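Long-range contacts in epoxide hydrolase (Aspergillus niger, PDB 3G02), which probably hydrolyses epoxides to diols as an alpha/beta-hydrolase-fold enzyme, here in an enantioselective form obtained by directed evolution: residues A[153-158]-A[303-308]; A[342-347]-A[383-388]. The protein carries 9 engineered substitutions. All coordinates share one frame; numbering follows the deposited sequence.

Contact 1 of 2, residues A[153-158]-A[303-308]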
ATOM      1  N   TYR A 153     -17.948   8.325   3.121  1.00  7.95           N
ATOM      2  CA  TYR A 153     -17.367   9.352   2.254  1.00  7.68           C
ATOM      3  C   TYR A 153     -17.865  10.758   2.566  1.00  7.94           C
ATOM      4  O   TYR A 153     -19.072  10.977   2.732  1.00  8.13           O
ATOM      5  CB  TYR A 153     -17.705   9.101   0.795  1.00  7.72           C
ATOM      6  CG  TYR A 153     -17.110   7.881   0.132  1.00  6.79           C
ATOM      7  CD1 TYR A 153     -17.725   6.632   0.243  1.00  7.60           C
ATOM      8  CD2 TYR A 153     -15.974   7.987  -0.675  1.00  7.04           C
ATOM      9  CE1 TYR A 153     -17.214   5.510  -0.408  1.00  7.42           C
ATOM     10  CE2 TYR A 153     -15.449   6.869  -1.330  1.00  7.12           C
ATOM     11  CZ  TYR A 153     -16.072   5.635  -1.192  1.00  7.71           C
ATOM     12  OH  TYR A 153     -15.572   4.529  -1.848  1.00  8.45           O
ATOM     13  N   THR A 154     -16.922  11.697   2.576  1.00  8.14           N
ATOM     14  CA  THR A 154     -17.179  13.128   2.739  1.00  8.65           C
ATOM     15  C   THR A 154     -18.179  13.436   3.859  1.00  9.12           C
ATOM     16  O   THR A 154     -17.906  13.128   5.023  1.00  9.10           O
ATOM     17  CB  THR A 154     -17.479  13.860   1.378  1.00  8.61           C
ATOM     18  OG1 THR A 154     -18.792  13.540   0.900  1.00  9.41           O
ATOM     19  CG2 THR A 154     -16.447  13.465   0.316  1.00  9.15           C
ATOM     20  N   PHE A 155     -19.333  14.000   3.513  1.00  9.48           N
ATOM     21  CA  PHE A 155     -20.272  14.481   4.525  1.00  9.61           C
ATOM     22  C   PHE A 155     -21.254  13.426   5.024  1.00  9.84           C
ATOM     23  O   PHE A 155     -22.086  13.705   5.894  1.00 10.65           O
ATOM     24  CB  PHE A 155     -20.953  15.764   4.039  1.00  9.68           C
ATOM     25  CG  PHE A 155     -19.967  16.792   3.575  1.00  8.29           C
ATOM     26  CD1 PHE A 155     -19.158  17.445   4.498  1.00  8.75           C
ATOM     27  CD2 PHE A 155     -19.789  17.054   2.220  1.00  8.33           C
ATOM     28  CE1 PHE A 155     -18.213  18.372   4.085  1.00  8.41           C
ATOM     29  CE2 PHE A 155     -18.838  17.981   1.794  1.00  8.45           C
ATOM     30  CZ  PHE A 155     -18.053  18.638   2.727  1.00  9.21           C
ATOM     31  N   SER A 156     -21.144  12.209   4.493  1.00  9.70           N
ATOM     32  CA  SER A 156     -21.823  11.059   5.090  1.00  9.47           C
ATOM     33  C   SER A 156     -20.976  10.492   6.223  1.00  9.72           C
ATOM     34  O   SER A 156     -19.750  10.427   6.122  1.00  9.70           O
ATOM     35  CB  SER A 156     -22.109   9.980   4.050  1.00  9.39           C
ATOM     36  OG  SER A 156     -23.230  10.331   3.256  1.00  8.58           O
ATOM     37  N   SER A 157     -21.635  10.095   7.307  1.00  9.93           N
ATOM     38  CA  SER A 157     -20.943   9.496   8.438  1.00 10.39           C
ATOM     39  C   SER A 157     -20.748   8.005   8.193  1.00 10.46           C
ATOM     40  O   SER A 157     -20.996   7.504   7.092  1.00 10.49           O
ATOM     41  CB  SER A 157     -21.714   9.747   9.741  1.00 10.46           C
ATOM     42  OG  SER A 157     -22.900   8.974   9.801  1.00 11.32           O
ATOM     43  N   GLY A 158     -20.292   7.296   9.219  1.00 10.76           N
ATOM     44  CA  GLY A 158     -20.137   5.860   9.112  1.00 10.82           C
ATOM     45  C   GLY A 158     -18.849   5.441   8.426  1.00 10.78           C
ATOM     46  O   GLY A 158     -17.985   6.278   8.146  1.00 10.39           O
ATOM     47  N   TRP A 303      -9.490  15.051   2.950  1.00  7.58           N
ATOM     48  CA  TRP A 303      -8.746  15.350   4.175  1.00  8.30           C
ATOM     49  C   TRP A 303      -9.653  15.940   5.250  1.00  8.51           C
ATOM     50  O   TRP A 303      -9.675  15.469   6.397  1.00  8.69           O
ATOM     51  CB  TRP A 303      -7.593  16.317   3.896  1.00  8.51           C
ATOM     52  CG  TRP A 303      -6.881  16.719   5.158  1.00  8.66           C
ATOM     53  CD1 TRP A 303      -7.081  17.863   5.884  1.00  9.59           C
ATOM     54  CD2 TRP A 303      -5.880  15.971   5.857  1.00  8.25           C
ATOM     55  NE1 TRP A 303      -6.261  17.874   6.986  1.00 10.07           N
ATOM     56  CE2 TRP A 303      -5.511  16.726   6.995  1.00  9.01           C
ATOM     57  CE3 TRP A 303      -5.258  14.733   5.633  1.00  8.89           C
ATOM     58  CZ2 TRP A 303      -4.542  16.288   7.902  1.00  9.45           C
ATOM     59  CZ3 TRP A 303      -4.297  14.295   6.541  1.00  9.00           C
ATOM     60  CH2 TRP A 303      -3.948  15.073   7.660  1.00  9.29           C
ATOM     61  N   LEU A 304     -10.412  16.955   4.852  1.00  8.69           N
ATOM     62  CA  LEU A 304     -11.237  17.726   5.779  1.00  8.93           C
ATOM     63  C   LEU A 304     -12.444  16.966   6.321  1.00  9.33           C
ATOM     64  O   LEU A 304     -13.063  17.393   7.295  1.00 10.12           O
ATOM     65  CB  LEU A 304     -11.672  19.042   5.125  1.00  8.84           C
ATOM     66  CG  LEU A 304     -10.539  20.017   4.787  1.00  8.92           C
ATOM     67  CD1 LEU A 304     -11.001  21.076   3.794  1.00 10.03           C
ATOM     68  CD2 LEU A 304      -9.991  20.666   6.061  1.00  8.76           C
ATOM     69  N   THR A 305     -12.767  15.832   5.698  1.00  8.96           N
ATOM     70  CA  THR A 305     -13.896  15.003   6.116  1.00  8.62           C
ATOM     71  C   THR A 305     -13.449  13.638   6.644  1.00  8.75           C
ATOM     72  O   THR A 305     -14.282  12.778   6.928  1.00  8.83           O
ATOM     73  CB  THR A 305     -14.875  14.783   4.952  1.00  8.76           C
ATOM     74  OG1 THR A 305     -14.174  14.201   3.844  1.00  7.68           O
ATOM     75  CG2 THR A 305     -15.502  16.107   4.513  1.00  9.17           C
ATOM     76  N   GLU A 306     -12.134  13.449   6.774  1.00  8.84           N
ATOM     77  CA  GLU A 306     -11.560  12.165   7.207  1.00  9.32           C
ATOM     78  C   GLU A 306     -12.167  10.996   6.430  1.00  8.45           C
ATOM     79  O   GLU A 306     -12.511   9.960   7.006  1.00  8.68           O
ATOM     80  CB  GLU A 306     -11.732  11.967   8.721  1.00  9.38           C
ATOM     81  CG  GLU A 306     -10.996  13.004   9.565  1.00 10.93           C
ATOM     82  CD  GLU A 306     -11.274  12.879  11.054  1.00 12.11           C
ATOM     83  OE1 GLU A 306     -12.456  12.731  11.440  1.00 16.24           O
ATOM     84  OE2 GLU A 306     -10.307  12.940  11.842  1.00 16.38           O
ATOM     85  N   SER A 307     -12.296  11.181   5.119  1.00  7.88           N
ATOM     86  CA  SER A 307     -12.927  10.193   4.243  1.00  7.38           C
ATOM     87  C   SER A 307     -12.140   8.902   4.126  1.00  7.07           C
ATOM     88  O   SER A 307     -12.717   7.818   4.228  1.00  7.42           O
ATOM     89  CB  SER A 307     -13.127  10.767   2.841  1.00  7.20           C
ATOM     90  OG  SER A 307     -14.168  11.722   2.819  1.00  7.13           O
ATOM     91  N   PHE A 308     -10.830   9.009   3.912  1.00  6.92           N
ATOM     92  CA  PHE A 308     -10.076   7.835   3.507  1.00  6.51           C
ATOM     93  C   PHE A 308     -10.212   6.627   4.449  1.00  6.69           C
ATOM     94  O   PHE A 308     -10.539   5.532   3.984  1.00  6.97           O
ATOM     95  CB  PHE A 308      -8.596   8.119   3.222  1.00  6.54           C
ATOM     96  CG  PHE A 308      -7.856   6.884   2.831  1.00  5.97           C
ATOM     97  CD1 PHE A 308      -7.859   6.456   1.506  1.00  5.38           C
ATOM     98  CD2 PHE A 308      -7.247   6.091   3.799  1.00  6.39           C
ATOM     99  CE1 PHE A 308      -7.225   5.278   1.142  1.00  5.35           C
ATOM    100  CE2 PHE A 308      -6.611   4.906   3.447  1.00  5.59           C
ATOM    101  CZ  PHE A 308      -6.594   4.502   2.118  1.00  6.21           C
TER
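Ser-307 OG receives the backbone N-H of Thr-154, 2.8 Å from N to OG with an N-H...O angle of 148°, and donates its own hydrogen bond to Thr-305 OG1, 2.7 Å from Ser-307 OG. Thr-305 OG1 is in turn hydrogen-bonded to Leu-301 O, so a short chain of hydrogen bonds leads from the loop amide through two hydroxyls into helix 292-304. The Ser-307 hydroxyl lies beside its own backbone N (chi1 -73°), which turns it to the loop. The packing is closest around these bonds: Thr-305 OG1 comes within 3.4 Å of Thr-154 CA, and Thr-305 CB lies 3.5 Å from Thr-154 O. The CB of Thr-154 points away from the 303-308 segment, yet CB and the methyl CG2 still brush the Ser-307 hydroxyl, and CB also the Thr-305 hydroxyl; Thr-154 OG1 bonds to Ser-149 OG and, weakly, to Tyr-153 O. Phe-155 forms the looser, partly exposed side. Its CE1 meets the methyl Thr-305 CG2 at 3.6 Å, obliquely to the ring, the two side chains crossing at about a right angle; Phe-20 and Val-22 also touch Phe-155. A type II' turn from Tyr-153 to Ser-156, closed by Ser-156 N to Tyr-153 O, presents the Thr-154 amide. On the other segment, a Schellman motif with Glu-306 as its C-prime residue ends helix 292-304 and leads into helix 307-311. Arg-310 ties both segments together through Ser-156 O, Gly-158 O, Thr-305 O and Glu-306 O. The chemistry implies a join made mainly by directional hydrogen bonds, with one methyl-to-ring contact at its margin, in a loop whose Tyr-153 side chain lies about 5 Å from that of Tyr-315, a predicted proton donor.

Contact 2 of 2, residues A[342-347]-A[383-388]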
ATOM      1  N   GLY A 342     -27.667  -1.220 -18.966  1.00 13.36           N
ATOM      2  CA  GLY A 342     -26.975  -0.399 -19.951  1.00 12.62           C
ATOM      3  C   GLY A 342     -25.534  -0.170 -19.557  1.00 12.36           C
ATOM      4  O   GLY A 342     -25.196  -0.201 -18.370  1.00 12.15           O
ATOM      5  N   PHE A 343     -24.681   0.043 -20.556  1.00 12.02           N
ATOM      6  CA  PHE A 343     -23.262   0.252 -20.310  1.00 11.86           C
ATOM      7  C   PHE A 343     -22.659   1.332 -21.197  1.00 11.94           C
ATOM      8  O   PHE A 343     -22.937   1.393 -22.397  1.00 12.07           O
ATOM      9  CB  PHE A 343     -22.487  -1.056 -20.475  1.00 11.70           C
ATOM     10  CG  PHE A 343     -21.146  -1.044 -19.797  1.00 11.56           C
ATOM     11  CD1 PHE A 343     -21.030  -1.407 -18.455  1.00 11.17           C
ATOM     12  CD2 PHE A 343     -20.002  -0.654 -20.489  1.00 11.26           C
ATOM     13  CE1 PHE A 343     -19.794  -1.387 -17.821  1.00 11.79           C
ATOM     14  CE2 PHE A 343     -18.765  -0.626 -19.856  1.00 11.27           C
ATOM     15  CZ  PHE A 343     -18.665  -0.998 -18.522  1.00 11.00           C
ATOM     16  N   SER A 344     -21.834   2.182 -20.585  1.00 11.53           N
ATOM     17  CA  SER A 344     -21.024   3.158 -21.310  1.00 11.29           C
ATOM     18  C   SER A 344     -19.550   2.807 -21.161  1.00 11.30           C
ATOM     19  O   SER A 344     -19.014   2.785 -20.047  1.00 10.73           O
ATOM     20  CB  SER A 344     -21.283   4.576 -20.801  1.00 11.48           C
ATOM     21  OG  SER A 344     -22.586   5.011 -21.136  1.00 11.90           O
ATOM     22  N   PHE A 345     -18.911   2.536 -22.296  1.00 11.37           N
ATOM     23  CA  PHE A 345     -17.533   2.069 -22.355  1.00 11.62           C
ATOM     24  C   PHE A 345     -16.605   3.228 -22.673  1.00 11.73           C
ATOM     25  O   PHE A 345     -16.763   3.900 -23.694  1.00 11.78           O
ATOM     26  CB  PHE A 345     -17.407   0.977 -23.432  1.00 11.79           C
ATOM     27  CG  PHE A 345     -16.016   0.429 -23.601  1.00 11.91           C
ATOM     28  CD1 PHE A 345     -15.653  -0.780 -23.006  1.00 12.73           C
ATOM     29  CD2 PHE A 345     -15.075   1.102 -24.379  1.00 11.88           C
ATOM     30  CE1 PHE A 345     -14.371  -1.301 -23.174  1.00 12.56           C
ATOM     31  CE2 PHE A 345     -13.786   0.592 -24.547  1.00 12.77           C
ATOM     32  CZ  PHE A 345     -13.434  -0.613 -23.942  1.00 13.04           C
ATOM     33  N   PHE A 346     -15.640   3.456 -21.786  1.00 11.90           N
ATOM     34  CA  PHE A 346     -14.574   4.425 -22.013  1.00 12.13           C
ATOM     35  C   PHE A 346     -13.238   3.682 -22.068  1.00 12.52           C
ATOM     36  O   PHE A 346     -12.951   2.860 -21.196  1.00 12.25           O
ATOM     37  CB  PHE A 346     -14.597   5.508 -20.931  1.00 12.17           C
ATOM     38  CG  PHE A 346     -15.853   6.330 -20.941  1.00 11.52           C
ATOM     39  CD1 PHE A 346     -15.965   7.441 -21.776  1.00 11.58           C
ATOM     40  CD2 PHE A 346     -16.941   5.983 -20.142  1.00 11.27           C
ATOM     41  CE1 PHE A 346     -17.127   8.198 -21.803  1.00 11.06           C
ATOM     42  CE2 PHE A 346     -18.112   6.741 -20.162  1.00 12.13           C
ATOM     43  CZ  PHE A 346     -18.203   7.851 -20.993  1.00 11.70           C
ATOM     44  N   PRO A 347     -12.427   3.949 -23.109  1.00 13.00           N
ATOM     45  CA  PRO A 347     -11.305   3.064 -23.440  1.00 13.54           C
ATOM     46  C   PRO A 347     -10.142   3.102 -22.455  1.00 13.83           C
ATOM     47  O   PRO A 347      -9.417   2.111 -22.334  1.00 14.16           O
ATOM     48  CB  PRO A 347     -10.854   3.571 -24.815  1.00 13.41           C
ATOM     49  CG  PRO A 347     -11.237   4.998 -24.829  1.00 13.29           C
ATOM     50  CD  PRO A 347     -12.512   5.095 -24.032  1.00 13.18           C
ATOM     51  N   ARG A 383     -20.540  15.324 -20.706  1.00 11.62           N
ATOM     52  CA  ARG A 383     -21.539  15.400 -21.772  1.00 12.04           C
ATOM     53  C   ARG A 383     -21.888  14.022 -22.322  1.00 12.02           C
ATOM     54  O   ARG A 383     -23.064  13.700 -22.507  1.00 12.18           O
ATOM     55  CB  ARG A 383     -21.067  16.321 -22.895  1.00 12.30           C
ATOM     56  CG  ARG A 383     -21.203  17.788 -22.550  1.00 14.70           C
ATOM     57  CD  ARG A 383     -20.654  18.693 -23.645  1.00 18.16           C
ATOM     58  NE  ARG A 383     -21.041  20.085 -23.417  1.00 20.88           N
ATOM     59  CZ  ARG A 383     -20.442  20.906 -22.557  1.00 22.30           C
ATOM     60  NH1 ARG A 383     -19.417  20.487 -21.825  1.00 23.47           N
ATOM     61  NH2 ARG A 383     -20.876  22.153 -22.424  1.00 22.91           N
ATOM     62  N   GLU A 384     -20.864  13.211 -22.559  1.00 12.02           N
ATOM     63  CA  GLU A 384     -21.042  11.868 -23.096  1.00 12.16           C
ATOM     64  C   GLU A 384     -21.806  10.971 -22.123  1.00 12.13           C
ATOM     65  O   GLU A 384     -22.741  10.271 -22.516  1.00 12.02           O
ATOM     66  CB  GLU A 384     -19.688  11.242 -23.448  1.00 12.60           C
ATOM     67  CG  GLU A 384     -19.039  11.801 -24.713  1.00 14.59           C
ATOM     68  CD  GLU A 384     -18.347  13.148 -24.515  1.00 17.56           C
ATOM     69  OE1 GLU A 384     -18.175  13.607 -23.359  1.00 17.67           O
ATOM     70  OE2 GLU A 384     -17.969  13.755 -25.537  1.00 20.21           O
ATOM     71  N   LEU A 385     -21.414  11.000 -20.852  1.00 11.92           N
ATOM     72  CA  LEU A 385     -22.075  10.169 -19.853  1.00 11.86           C
ATOM     73  C   LEU A 385     -23.533  10.594 -19.650  1.00 11.86           C
ATOM     74  O   LEU A 385     -24.427   9.746 -19.581  1.00 11.98           O
ATOM     75  CB  LEU A 385     -21.297  10.176 -18.530  1.00 11.54           C
ATOM     76  CG  LEU A 385     -21.752   9.143 -17.484  1.00 11.69           C
ATOM     77  CD1 LEU A 385     -21.611   7.705 -18.005  1.00 12.33           C
ATOM     78  CD2 LEU A 385     -21.004   9.317 -16.169  1.00 12.09           C
ATOM     79  N   LYS A 386     -23.762  11.904 -19.572  1.00 11.65           N
ATOM     80  CA  LYS A 386     -25.116  12.453 -19.468  1.00 11.99           C
ATOM     81  C   LYS A 386     -25.985  12.040 -20.654  1.00 12.28           C
ATOM     82  O   LYS A 386     -27.126  11.616 -20.474  1.00 12.03           O
ATOM     83  CB  LYS A 386     -25.073  13.979 -19.359  1.00 12.16           C
ATOM     84  CG  LYS A 386     -26.438  14.647 -19.415  1.00 12.70           C
ATOM     85  CD  LYS A 386     -26.332  16.125 -19.133  1.00 13.25           C
ATOM     86  CE  LYS A 386     -27.602  16.854 -19.544  1.00 14.09           C
ATOM     87  NZ  LYS A 386     -27.790  16.821 -21.022  1.00 14.94           N
ATOM     88  N   THR A 387     -25.441  12.176 -21.860  1.00 12.62           N
ATOM     89  CA  THR A 387     -26.169  11.828 -23.078  1.00 12.93           C
ATOM     90  C   THR A 387     -26.524  10.345 -23.108  1.00 12.78           C
ATOM     91  O   THR A 387     -27.652   9.981 -23.452  1.00 12.84           O
ATOM     92  CB  THR A 387     -25.369  12.243 -24.333  1.00 12.90           C
ATOM     93  OG1 THR A 387     -25.267  13.673 -24.365  1.00 14.12           O
ATOM     94  CG2 THR A 387     -26.043  11.763 -25.619  1.00 14.44           C
ATOM     95  N   ASP A 388     -25.569   9.494 -22.732  1.00 12.45           N
ATOM     96  CA  ASP A 388     -25.809   8.051 -22.659  1.00 12.48           C
ATOM     97  C   ASP A 388     -26.888   7.708 -21.644  1.00 12.64           C
ATOM     98  O   ASP A 388     -27.794   6.927 -21.941  1.00 12.65           O
ATOM     99  CB  ASP A 388     -24.527   7.300 -22.300  1.00 12.41           C
ATOM    100  CG  ASP A 388     -23.521   7.273 -23.431  1.00 13.52           C
ATOM    101  OD1 ASP A 388     -23.777   7.879 -24.499  1.00 14.20           O
ATOM    102  OD2 ASP A 388     -22.459   6.643 -23.240  1.00 15.16           O
TER
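Residues 342-347, on strand 340-345 and just beyond, run past helix 382-396 without backbone contact, Ser-344 CA and Asp-388 CA being 7.0 Å apart at the nearest, so side chains fill the gap. Ser-344 OG donates to Asp-388 OD2 over 2.7 Å, using the anti lone pair of that oxygen, the one turned from OD1. With Ser-344 OG and Asp-388 CG each beside its own backbone N (chi1 -69° and -72°), the two groups meet in the gap. Each polar atom has a second partner: His-213 NE2 for Ser-344 OG and His-370 NE2 for Asp-388 OD2. The buried carboxylate oxygen is therefore gripped by both a hydroxyl and an imidazole, which would probably help keep it charged. One turn earlier on the helix the contact becomes apolar. The Phe-346 ring meets it edge-on, near the ring plane, with CE2 4.2 Å from Leu-385 CD1 and CE1 4.3 Å from Glu-384 CB. The same CD1 also lies 4.2 Å from Ser-344 CB, bridging the two halves. Glu-384 directs its acid to Arg-381, while the Phe-346 ring stacks on His-370. Strand 340-345 runs between parallel neighbours 209-214 and 362-369; helix 382-396 packs across this part of the sheet, and Leu-385 also touches Ile-128 of helix 126-135.

Overall arrangement
Contacts 1 and 2 lie on opposite sides of the chain's centre, their nearest atoms about 16 Å apart, and share no helix or strand. Both are largely buried. Contact 1 joins a loop following strand 143-148 to the junction of two helices, whereas contact 2 joins the next-to-last strand of the sheet to the C-terminal helix. The difference in place shows in the chemistry: the 153-158 and 303-308 segments meet mainly through a backbone amide and neutral hydroxyls, with one methyl-to-ring touch, while 342-347 and 383-388 meet through a serine-carboxylate bond and an apolar patch. Contact 2 also nears a probable catalytic residue: the Phe-346 side chain lies about 8 Å from that of His-375, predicted to act as a proton donor.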